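PDB 5KLH: surface glycoprotein from Trypanosoma brucei, which is a membrane protein of the insect-stage parasite whose bilobed ectodomain, the part in this crystal, may act as a sensor. Local coordinates for residues F14-E27 with R42-V56. Numbering follows the deposited sequence.
Sequences FKKAVSAFDPKPLE and RQSLSVAGLGSIPSV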
ATOM      1  N   PHE A  14       8.581  -1.167 -16.469  1.00 16.49           N
ATOM      2  CA  PHE A  14       8.420   0.186 -15.957  1.00 15.16           C
ATOM      3  C   PHE A  14       8.531   1.238 -17.061  1.00 17.50           C
ATOM      4  O   PHE A  14       7.699   2.142 -17.136  1.00 13.29           O
ATOM      5  CB  PHE A  14       9.434   0.473 -14.860  1.00 14.15           C
ATOM      6  CG  PHE A  14       9.347   1.863 -14.331  1.00 14.19           C
ATOM      7  CD1 PHE A  14       8.221   2.282 -13.635  1.00 15.41           C
ATOM      8  CD2 PHE A  14      10.372   2.767 -14.543  1.00 14.06           C
ATOM      9  CE1 PHE A  14       8.127   3.569 -13.153  1.00 13.27           C
ATOM     10  CE2 PHE A  14      10.281   4.054 -14.064  1.00 15.24           C
ATOM     11  CZ  PHE A  14       9.153   4.458 -13.368  1.00 11.95           C
ATOM     12  N   LYS A  15       9.553   1.124 -17.915  1.00 18.35           N
ATOM     13  CA  LYS A  15       9.726   2.069 -19.022  1.00 17.53           C
ATOM     14  C   LYS A  15       8.521   2.089 -19.951  1.00 16.81           C
ATOM     15  O   LYS A  15       8.111   3.147 -20.432  1.00 16.09           O
ATOM     16  CB  LYS A  15      11.003   1.742 -19.823  1.00 17.71           C
ATOM     17  CG  LYS A  15      12.274   2.072 -19.074  1.00 18.10           C
ATOM     18  CD  LYS A  15      13.540   1.483 -19.741  1.00 21.85           C
ATOM     19  CE  LYS A  15      13.727   1.980 -21.162  1.00 27.19           C
ATOM     20  NZ  LYS A  15      14.978   1.430 -21.762  1.00 26.14           N
ATOM     21  N   LYS A  16       7.934   0.922 -20.196  1.00 14.27           N
ATOM     22  CA  LYS A  16       6.794   0.871 -21.077  1.00 14.99           C
ATOM     23  C   LYS A  16       5.606   1.598 -20.453  1.00 12.51           C
ATOM     24  O   LYS A  16       4.870   2.279 -21.151  1.00 16.76           O
ATOM     25  CB  LYS A  16       6.464  -0.584 -21.424  1.00 21.59           C
ATOM     26  CG  LYS A  16       7.482  -1.166 -22.409  1.00 22.15           C
ATOM     27  CD  LYS A  16       7.310  -2.663 -22.630  1.00 40.98           C
ATOM     28  CE  LYS A  16       8.128  -3.129 -23.834  1.00 43.74           C
ATOM     29  NZ  LYS A  16       8.195  -4.615 -23.924  1.00 54.21           N
ATOM     30  N   ALA A  17       5.452   1.471 -19.139  1.00 16.90           N
ATOM     31  CA  ALA A  17       4.381   2.162 -18.423  1.00 15.68           C
ATOM     32  C   ALA A  17       4.568   3.678 -18.493  1.00 12.86           C
ATOM     33  O   ALA A  17       3.607   4.428 -18.681  1.00 16.43           O
ATOM     34  CB  ALA A  17       4.324   1.698 -16.963  1.00 14.38           C
ATOM     35  N   VAL A  18       5.810   4.120 -18.354  1.00 13.55           N
ATOM     36  CA  VAL A  18       6.120   5.541 -18.412  1.00 12.32           C
ATOM     37  C   VAL A  18       5.774   6.096 -19.795  1.00 14.22           C
ATOM     38  O   VAL A  18       5.165   7.153 -19.919  1.00 17.57           O
ATOM     39  CB  VAL A  18       7.600   5.780 -18.083  1.00 15.77           C
ATOM     40  CG1 VAL A  18       7.993   7.223 -18.361  1.00 19.14           C
ATOM     41  CG2 VAL A  18       7.860   5.440 -16.625  1.00 16.35           C
ATOM     42  N   SER A  19       6.144   5.349 -20.831  1.00 19.71           N
ATOM     43  CA  SER A  19       5.866   5.754 -22.208  1.00 16.93           C
ATOM     44  C   SER A  19       4.380   5.824 -22.513  1.00 23.38           C
ATOM     45  O   SER A  19       3.933   6.688 -23.269  1.00 28.05           O
ATOM     46  CB  SER A  19       6.532   4.792 -23.185  1.00 23.06           C
ATOM     47  OG  SER A  19       7.931   4.804 -22.992  1.00 26.31           O
ATOM     48  N   ALA A  20       3.623   4.898 -21.936  1.00 20.33           N
ATOM     49  CA  ALA A  20       2.179   4.829 -22.149  1.00 15.16           C
ATOM     50  C   ALA A  20       1.372   5.831 -21.318  1.00 18.96           C
ATOM     51  O   ALA A  20       0.199   6.059 -21.610  1.00 22.71           O
ATOM     52  CB  ALA A  20       1.689   3.428 -21.861  1.00 19.57           C
ATOM     53  N   PHE A  21       1.996   6.425 -20.297  1.00 17.48           N
ATOM     54  CA  PHE A  21       1.291   7.303 -19.363  1.00 16.33           C
ATOM     55  C   PHE A  21       0.854   8.597 -20.040  1.00 20.85           C
ATOM     56  O   PHE A  21       1.680   9.346 -20.576  1.00 24.53           O
ATOM     57  CB  PHE A  21       2.186   7.604 -18.148  1.00 14.55           C
ATOM     58  CG  PHE A  21       1.559   8.506 -17.108  1.00 16.89           C
ATOM     59  CD1 PHE A  21       0.330   8.201 -16.534  1.00 16.44           C
ATOM     60  CD2 PHE A  21       2.241   9.633 -16.666  1.00 14.82           C
ATOM     61  CE1 PHE A  21      -0.216   9.029 -15.549  1.00 12.39           C
ATOM     62  CE2 PHE A  21       1.702  10.460 -15.689  1.00 15.62           C
ATOM     63  CZ  PHE A  21       0.474  10.165 -15.136  1.00 15.85           C
ATOM     64  N   ASP A  22      -0.451   8.850 -20.007  1.00 20.50           N
ATOM     65  CA  ASP A  22      -1.044  10.080 -20.526  1.00 22.83           C
ATOM     66  C   ASP A  22      -1.729  10.831 -19.387  1.00 18.08           C
ATOM     67  O   ASP A  22      -2.832  10.472 -18.977  1.00 21.99           O
ATOM     68  CB  ASP A  22      -2.035   9.743 -21.649  1.00 27.29           C
ATOM     69  CG  ASP A  22      -2.768  10.967 -22.199  1.00 27.75           C
ATOM     70  OD1 ASP A  22      -2.329  12.113 -21.958  1.00 25.15           O
ATOM     71  OD2 ASP A  22      -3.788  10.764 -22.900  1.00 34.87           O
ATOM     72  N   PRO A  23      -1.064  11.865 -18.857  1.00 21.77           N
ATOM     73  CA  PRO A  23      -1.592  12.616 -17.716  1.00 19.99           C
ATOM     74  C   PRO A  23      -2.621  13.675 -18.099  1.00 17.52           C
ATOM     75  O   PRO A  23      -3.249  14.251 -17.219  1.00 21.00           O
ATOM     76  CB  PRO A  23      -0.335  13.279 -17.137  1.00 21.13           C
ATOM     77  CG  PRO A  23       0.517  13.507 -18.340  1.00 23.81           C
ATOM     78  CD  PRO A  23       0.303  12.291 -19.204  1.00 18.44           C
ATOM     79  N   LYS A  24      -2.781  13.927 -19.392  1.00 18.26           N
ATOM     80  CA  LYS A  24      -3.687  14.978 -19.848  1.00 17.79           C
ATOM     81  C   LYS A  24      -5.117  14.856 -19.314  1.00 16.90           C
ATOM     82  O   LYS A  24      -5.686  15.849 -18.849  1.00 19.17           O
ATOM     83  CB  LYS A  24      -3.672  15.025 -21.377  1.00 17.00           C
ATOM     84  CG  LYS A  24      -2.267  15.377 -21.872  1.00 30.27           C
ATOM     85  CD  LYS A  24      -2.165  15.580 -23.378  1.00 42.70           C
ATOM     86  CE  LYS A  24      -1.232  16.751 -23.699  1.00 43.98           C
ATOM     87  NZ  LYS A  24       0.007  16.724 -22.863  1.00 50.51           N
ATOM     88  N   PRO A  25      -5.701  13.648 -19.343  1.00 17.74           N
ATOM     89  CA  PRO A  25      -7.049  13.571 -18.768  1.00 19.78           C
ATOM     90  C   PRO A  25      -7.074  13.885 -17.271  1.00 16.87           C
ATOM     91  O   PRO A  25      -8.082  14.369 -16.756  1.00 18.87           O
ATOM     92  CB  PRO A  25      -7.467  12.115 -19.020  1.00 21.83           C
ATOM     93  CG  PRO A  25      -6.545  11.616 -20.082  1.00 22.50           C
ATOM     94  CD  PRO A  25      -5.263  12.358 -19.907  1.00 20.92           C
ATOM     95  N   LEU A  26      -5.971  13.627 -16.581  1.00 14.49           N
ATOM     96  CA  LEU A  26      -5.946  13.797 -15.130  1.00 13.26           C
ATOM     97  C   LEU A  26      -5.990  15.262 -14.698  1.00 13.72           C
ATOM     98  O   LEU A  26      -6.290  15.562 -13.536  1.00 15.95           O
ATOM     99  CB  LEU A  26      -4.711  13.118 -14.547  1.00 16.19           C
ATOM    100  CG  LEU A  26      -4.527  11.699 -15.082  1.00 19.12           C
ATOM    101  CD1 LEU A  26      -3.310  11.043 -14.453  1.00 17.72           C
ATOM    102  CD2 LEU A  26      -5.780  10.873 -14.830  1.00 18.77           C
ATOM    103  N   GLU A  27      -5.716  16.176 -15.632  1.00 21.22           N
ATOM    104  CA  GLU A  27      -5.812  17.608 -15.347  1.00 18.19           C
ATOM    105  C   GLU A  27      -7.239  17.998 -15.006  1.00 19.09           C
ATOM    106  O   GLU A  27      -7.479  18.995 -14.310  1.00 19.20           O
ATOM    107  CB  GLU A  27      -5.308  18.438 -16.534  1.00 18.27           C
ATOM    108  CG  GLU A  27      -3.887  18.097 -16.958  1.00 22.19           C
ATOM    109  CD  GLU A  27      -2.949  17.836 -15.780  1.00 42.13           C
ATOM    110  OE1 GLU A  27      -2.780  18.731 -14.920  1.00 33.02           O
ATOM    111  OE2 GLU A  27      -2.373  16.722 -15.715  1.00 39.30           O
ATOM    112  N   ARG A  42       1.031  17.618  -9.709  0.50 13.05           N
ATOM    113  CA  ARG A  42       2.000  17.004 -10.601  0.50 16.35           C
ATOM    114  C   ARG A  42       3.338  16.872  -9.877  0.50 21.22           C
ATOM    115  O   ARG A  42       3.962  17.875  -9.524  0.50 23.87           O
ATOM    116  CB  ARG A  42       2.128  17.830 -11.884  0.50 19.95           C
ATOM    117  CG  ARG A  42       0.833  17.876 -12.704  0.50 23.20           C
ATOM    118  CD  ARG A  42       0.714  19.132 -13.573  0.50 30.07           C
ATOM    119  NE  ARG A  42      -0.017  20.215 -12.909  0.50 29.85           N
ATOM    120  CZ  ARG A  42       0.516  21.378 -12.541  0.50 26.52           C
ATOM    121  NH1 ARG A  42      -0.234  22.293 -11.941  0.50 27.19           N
ATOM    122  NH2 ARG A  42       1.796  21.634 -12.771  0.50 28.12           N
ATOM    123  N   GLN A  43       3.761  15.632  -9.633  1.00 15.75           N
ATOM    124  CA  GLN A  43       5.004  15.363  -8.921  1.00 17.62           C
ATOM    125  C   GLN A  43       5.998  14.721  -9.884  1.00 13.76           C
ATOM    126  O   GLN A  43       5.634  14.286 -10.990  1.00 16.61           O
ATOM    127  CB  GLN A  43       4.767  14.451  -7.703  1.00 18.36           C
ATOM    128  CG  GLN A  43       4.266  13.018  -8.056  1.00 23.65           C
ATOM    129  CD  GLN A  43       4.028  12.121  -6.829  1.00 29.46           C
ATOM    130  OE1 GLN A  43       4.385  12.492  -5.705  1.00 30.59           O
ATOM    131  NE2 GLN A  43       3.420  10.930  -7.047  1.00 15.89           N
ATOM    132  N   SER A  44       7.255  14.676  -9.472  1.00 14.39           N
ATOM    133  CA  SER A  44       8.277  14.012 -10.262  1.00 13.07           C
ATOM    134  C   SER A  44       8.942  12.965  -9.413  1.00 12.33           C
ATOM    135  O   SER A  44       9.338  13.236  -8.277  1.00 16.48           O
ATOM    136  CB  SER A  44       9.315  15.024 -10.788  1.00 14.33           C
ATOM    137  OG  SER A  44       8.739  15.859 -11.776  1.00 17.04           O
ATOM    138  N   LEU A  45       9.040  11.759  -9.958  1.00 14.77           N
ATOM    139  CA  LEU A  45       9.779  10.691  -9.319  1.00 11.69           C
ATOM    140  C   LEU A  45      11.203  10.760  -9.827  1.00 15.50           C
ATOM    141  O   LEU A  45      11.435  11.143 -10.967  1.00 17.14           O
ATOM    142  CB  LEU A  45       9.157   9.335  -9.645  1.00 12.14           C
ATOM    143  CG  LEU A  45       7.642   9.271  -9.506  1.00 15.10           C
ATOM    144  CD1 LEU A  45       7.143   7.920  -9.968  1.00 18.87           C
ATOM    145  CD2 LEU A  45       7.217   9.543  -8.058  1.00 17.16           C
ATOM    146  N   SER A  46      12.159  10.415  -8.986  1.00 14.44           N
ATOM    147  CA  SER A  46      13.528  10.310  -9.457  1.00 17.52           C
ATOM    148  C   SER A  46      13.906   8.850  -9.435  1.00 11.59           C
ATOM    149  O   SER A  46      13.977   8.261  -8.363  1.00 17.68           O
ATOM    150  CB  SER A  46      14.506  11.113  -8.585  1.00 24.90           C
ATOM    151  OG  SER A  46      14.123  12.467  -8.441  1.00 32.62           O
ATOM    152  N   VAL A  47      14.153   8.273 -10.609  1.00 12.29           N
ATOM    153  CA  VAL A  47      14.554   6.876 -10.711  1.00 16.31           C
ATOM    154  C   VAL A  47      15.958   6.766 -11.279  1.00 15.01           C
ATOM    155  O   VAL A  47      16.206   7.204 -12.396  1.00 14.32           O
ATOM    156  CB  VAL A  47      13.581   6.081 -11.597  1.00 13.27           C
ATOM    157  CG1 VAL A  47      13.935   4.609 -11.603  1.00 19.83           C
ATOM    158  CG2 VAL A  47      12.153   6.275 -11.107  1.00 18.05           C
ATOM    159  N   ALA A  48      16.863   6.175 -10.506  1.00 14.41           N
ATOM    160  CA  ALA A  48      18.262   6.058 -10.904  1.00 17.38           C
ATOM    161  C   ALA A  48      18.400   5.442 -12.290  1.00 18.58           C
ATOM    162  O   ALA A  48      17.884   4.345 -12.551  1.00 18.52           O
ATOM    163  CB  ALA A  48      19.031   5.242  -9.885  1.00 15.78           C
ATOM    164  N   GLY A  49      19.071   6.161 -13.182  1.00 18.26           N
ATOM    165  CA  GLY A  49      19.301   5.662 -14.522  1.00 17.56           C
ATOM    166  C   GLY A  49      18.218   6.031 -15.506  1.00 13.10           C
ATOM    167  O   GLY A  49      18.426   5.940 -16.712  1.00 13.87           O
ATOM    168  N   LEU A  50      17.068   6.472 -14.999  1.00 13.39           N
ATOM    169  CA  LEU A  50      15.949   6.793 -15.872  1.00 10.95           C
ATOM    170  C   LEU A  50      15.517   8.248 -15.728  1.00 12.70           C
ATOM    171  O   LEU A  50      14.752   8.745 -16.549  1.00 15.07           O
ATOM    172  CB  LEU A  50      14.762   5.859 -15.579  1.00 13.94           C
ATOM    173  CG  LEU A  50      14.995   4.371 -15.877  1.00 12.27           C
ATOM    174  CD1 LEU A  50      13.759   3.548 -15.524  1.00 11.66           C
ATOM    175  CD2 LEU A  50      15.358   4.168 -17.333  1.00 11.29           C
ATOM    176  N   GLY A  51      15.999   8.917 -14.680  1.00 14.14           N
ATOM    177  CA  GLY A  51      15.794  10.351 -14.524  1.00 16.90           C
ATOM    178  C   GLY A  51      14.490  10.726 -13.846  1.00 18.30           C
ATOM    179  O   GLY A  51      13.930   9.943 -13.077  1.00 14.65           O
ATOM    180  N   SER A  52      14.006  11.929 -14.135  1.00 10.09           N
ATOM    181  CA  SER A  52      12.771  12.433 -13.532  1.00 12.30           C
ATOM    182  C   SER A  52      11.547  11.953 -14.307  1.00 13.54           C
ATOM    183  O   SER A  52      11.477  12.108 -15.530  1.00 13.58           O
ATOM    184  CB  SER A  52      12.801  13.960 -13.467  1.00 12.16           C
ATOM    185  OG  SER A  52      13.741  14.393 -12.496  1.00 15.25           O
ATOM    186  N   ILE A  53      10.584  11.380 -13.582  1.00 11.94           N
ATOM    187  CA  ILE A  53       9.428  10.702 -14.174  1.00 12.56           C
ATOM    188  C   ILE A  53       8.146  11.356 -13.680  1.00  8.74           C
ATOM    189  O   ILE A  53       7.975  11.492 -12.475  1.00 12.23           O
ATOM    190  CB  ILE A  53       9.397   9.207 -13.786  1.00 16.09           C
ATOM    191  CG1 ILE A  53      10.754   8.530 -14.037  1.00 19.92           C
ATOM    192  CG2 ILE A  53       8.251   8.482 -14.485  1.00 13.62           C
ATOM    193  CD1 ILE A  53      11.140   8.454 -15.477  1.00 19.22           C
ATOM    194  N   PRO A  54       7.260  11.775 -14.594  1.00 10.67           N
ATOM    195  CA  PRO A  54       6.025  12.445 -14.162  1.00 13.09           C
ATOM    196  C   PRO A  54       5.054  11.506 -13.461  1.00 11.07           C
ATOM    197  O   PRO A  54       4.993  10.312 -13.754  1.00 14.77           O
ATOM    198  CB  PRO A  54       5.413  12.954 -15.471  1.00 16.01           C
ATOM    199  CG  PRO A  54       5.938  12.042 -16.502  1.00 22.54           C
ATOM    200  CD  PRO A  54       7.323  11.635 -16.056  1.00 15.97           C
ATOM    201  N   SER A  55       4.282  12.076 -12.543  1.00 11.81           N
ATOM    202  CA  SER A  55       3.266  11.338 -11.801  1.00 12.10           C
ATOM    203  C   SER A  55       2.216  12.373 -11.459  1.00 14.96           C
ATOM    204  O   SER A  55       2.561  13.506 -11.119  1.00 17.27           O
ATOM    205  CB  SER A  55       3.857  10.680 -10.547  1.00 15.20           C
ATOM    206  OG  SER A  55       2.847  10.170  -9.678  1.00 13.87           O
ATOM    207  N   VAL A  56       0.945  12.004 -11.571  1.00 11.81           N
ATOM    208  CA  VAL A  56      -0.122  12.971 -11.387  1.00 11.35           C
ATOM    209  C   VAL A  56      -1.216  12.354 -10.530  1.00 11.94           C
ATOM    210  O   VAL A  56      -1.660  11.238 -10.799  1.00 13.61           O
ATOM    211  CB  VAL A  56      -0.724  13.426 -12.736  1.00 13.10           C
ATOM    212  CG1 VAL A  56      -1.851  14.413 -12.490  1.00 12.53           C
ATOM    213  CG2 VAL A  56       0.343  14.058 -13.609  1.00 17.94           C
TER
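F14 meets L50 edge-on: CD1 of L50 lies near the plane of the ring, 3.6 Å from F14 CD2, and V47 CG2 approaches F14 CE2 at 4.1 Å. The L50 isopropyl group is shared, since its CD2 packs 4.0 Å from CD of K15, whose aliphatic chain crosses it at about a right angle. One turn along the helix, V18 CG2 sits over a face of the F14 ring, offset toward the rim, and also touches CG2 of I53 at 3.7 Å. With CG anti to the backbone N (chi1 -180°), F21 carries its ring past the helix end to the backbone of the 51-63 strand, CE2 lying 3.8 Å from the carbonyl O of P54. V56 uses both methyls: its CG2 meets P23 CB at 3.7 Å, while CG1 meets L26 CB at 3.8 Å. At the periphery, one of two R42 conformers makes a long, doubtful salt bridge, NE to E27 OE1 at 3.7 Å, with carboxylate and guanidinium planes 64° apart. No hydrogen bond joins the segments; the contact is mostly apolar packing.

Behind these contacts, antiparallel pairing of Q43, L45 and V47 with S55, I53 and G51 sets the hairpin, and a classic beta bulge, with L50 and G51 both facing V47, shapes its turn. Buried S55 OG accepts from Q43 NE2 and hydrogen-bonds D207 OD2, while D207 OD1 accepts from V56 N. Helix 12-20 and the chain after it thus pack across a beta hairpin of the curled sheet, with L212 and P208 of helix 208-215 beside F14, F21 and I53, and strand 197-204 touching F21 and L26 through S204.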